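Rpb7-binding protein seb1 (Schizosaccharomyces pombe 972h-, PDB 5MDT) drives transcription termination by binding RNA polymerase II and nascent RNA, its CTD-interacting domain probably recognising the polymerase's C-terminal repeat tail. Local coordinates at residues Y48-A51 with K52-V56. Numbering follows the deposited sequence.
Sequences YKYA and KRAPV
R53 folds back along the last turn of its helix to lie across Y50. Its CB and CG pass the carbonyl oxygen of K49, CG at 3.4 Å from K49 O. With CG between the backbone N and the carbonyl carbon (chi1 73°), it sits beside Y50 O as well; from there the chain runs extended to NE, which forms a salt bridge with E15. Beyond it, one face of the guanidinium covers CA of Y50, while NH2 meets the edge of the tyrosine ring, 3.8 Å from Y50 CD1; the two planes stand 81° apart. Arginine suits this place because its long aliphatic stem follows the backbone before its charge reaches the acid. A54 CB lies over a face of the Y50 ring (CH-pi, 4.2 Å from the centroid) and 3.2 Å from Y50 O, which accepts A54 N; a short apolar side chain suits both neighbours. Two residues earlier, K52 lays its apolar CG over the Y48 ring (CH-pi), and the bent chain carries NZ on to a weak, long ion pair with D109. Helix 40-53 ends with Y50 packed on L11 and L14 of helix 4-16 and A62 of helix 59-79, while Y48 rests on I102 and L106 of helix 92-113.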
loop_
_atom_site.group_PDB
_atom_site.type_symbol
_atom_site.label_atom_id
_atom_site.label_comp_id
_atom_site.label_asym_id
_atom_site.label_seq_id
_atom_site.Cartn_x
_atom_site.Cartn_y
_atom_site.Cartn_z
ATOM N N TYR A 48 -4.698 2.863 5.584
ATOM C CA TYR A 48 -5.250 4.124 5.102
ATOM C C TYR A 48 -5.174 5.172 6.230
ATOM O O TYR A 48 -4.661 6.264 6.007
ATOM C CB TYR A 48 -6.712 3.912 4.644
ATOM C CG TYR A 48 -7.417 5.196 4.233
ATOM C CD1 TYR A 48 -7.245 5.735 2.959
ATOM C CD2 TYR A 48 -8.159 5.929 5.155
ATOM C CE1 TYR A 48 -7.881 6.923 2.581
ATOM C CE2 TYR A 48 -8.822 7.101 4.786
ATOM C CZ TYR A 48 -8.662 7.605 3.505
ATOM O OH TYR A 48 -9.319 8.770 3.178
ATOM N N LYS A 49 -5.616 4.815 7.451
ATOM C CA LYS A 49 -5.618 5.768 8.591
ATOM C C LYS A 49 -4.188 6.201 8.935
ATOM O O LYS A 49 -3.925 7.404 9.085
ATOM C CB LYS A 49 -6.294 5.148 9.816
ATOM C CG LYS A 49 -7.810 5.092 9.613
ATOM C CD LYS A 49 -8.528 4.308 10.744
ATOM C CE LYS A 49 -8.480 4.897 12.139
ATOM N NZ LYS A 49 -9.065 6.237 12.213
ATOM N N TYR A 50 -3.255 5.250 8.953
ATOM C CA TYR A 50 -1.856 5.601 9.228
ATOM C C TYR A 50 -1.314 6.535 8.159
ATOM O O TYR A 50 -0.748 7.577 8.502
ATOM C CB TYR A 50 -0.966 4.332 9.329
ATOM C CG TYR A 50 0.513 4.687 9.398
ATOM C CD1 TYR A 50 1.068 5.229 10.555
ATOM C CD2 TYR A 50 1.347 4.511 8.293
ATOM C CE1 TYR A 50 2.418 5.596 10.613
ATOM C CE2 TYR A 50 2.690 4.909 8.331
ATOM C CZ TYR A 50 3.219 5.434 9.498
ATOM O OH TYR A 50 4.523 5.849 9.586
ATOM N N ALA A 51 -1.476 6.177 6.858
ATOM C CA ALA A 51 -0.920 7.017 5.777
ATOM C C ALA A 51 -1.446 8.444 5.826
ATOM O O ALA A 51 -0.696 9.400 5.639
ATOM C CB ALA A 51 -1.239 6.406 4.432
ATOM N N LYS A 52 -2.723 8.594 6.133
ATOM C CA LYS A 52 -3.328 9.938 6.136
ATOM C C LYS A 52 -2.865 10.769 7.329
ATOM O O LYS A 52 -2.655 11.962 7.168
ATOM C CB LYS A 52 -4.862 9.793 6.121
ATOM C CG LYS A 52 -5.429 9.255 4.788
ATOM C CD LYS A 52 -5.283 10.236 3.582
ATOM C CE LYS A 52 -6.280 11.365 3.666
ATOM N NZ LYS A 52 -6.111 12.383 2.574
ATOM N N ARG A 53 -2.643 10.152 8.513
ATOM C CA ARG A 53 -2.216 10.943 9.692
ATOM C C ARG A 53 -0.717 11.112 9.807
ATOM O O ARG A 53 -0.257 11.969 10.553
ATOM C CB ARG A 53 -2.756 10.342 11.011
ATOM C CG ARG A 53 -2.069 9.049 11.461
ATOM C CD ARG A 53 -2.717 8.456 12.722
ATOM N NE ARG A 53 -1.862 7.391 13.264
ATOM C CZ ARG A 53 -2.101 6.090 13.139
ATOM N NH1 ARG A 53 -3.223 5.657 12.590
ATOM N NH2 ARG A 53 -1.234 5.207 13.635
ATOM N N ALA A 54 0.047 10.269 9.123
ATOM C CA ALA A 54 1.493 10.242 9.263
ATOM C C ALA A 54 2.197 11.548 8.928
ATOM O O ALA A 54 1.692 12.309 8.100
ATOM C CB ALA A 54 2.068 9.096 8.426
ATOM N N PRO A 55 3.365 11.841 9.558
ATOM C CA PRO A 55 4.124 13.052 9.173
ATOM C C PRO A 55 4.408 13.069 7.661
ATOM O O PRO A 55 4.449 12.005 7.038
ATOM C CB PRO A 55 5.450 12.871 9.920
ATOM C CG PRO A 55 5.092 12.070 11.112
ATOM C CD PRO A 55 4.095 11.072 10.587
ATOM N N VAL A 56 4.654 14.261 7.073
ATOM C CA VAL A 56 4.907 14.408 5.628
ATOM C C VAL A 56 6.089 13.567 5.131
ATOM O O VAL A 56 6.065 13.066 4.003
ATOM C CB VAL A 56 5.050 15.892 5.196
ATOM C CG1 VAL A 56 3.769 16.684 5.500
ATOM C CG2 VAL A 56 6.262 16.552 5.837
#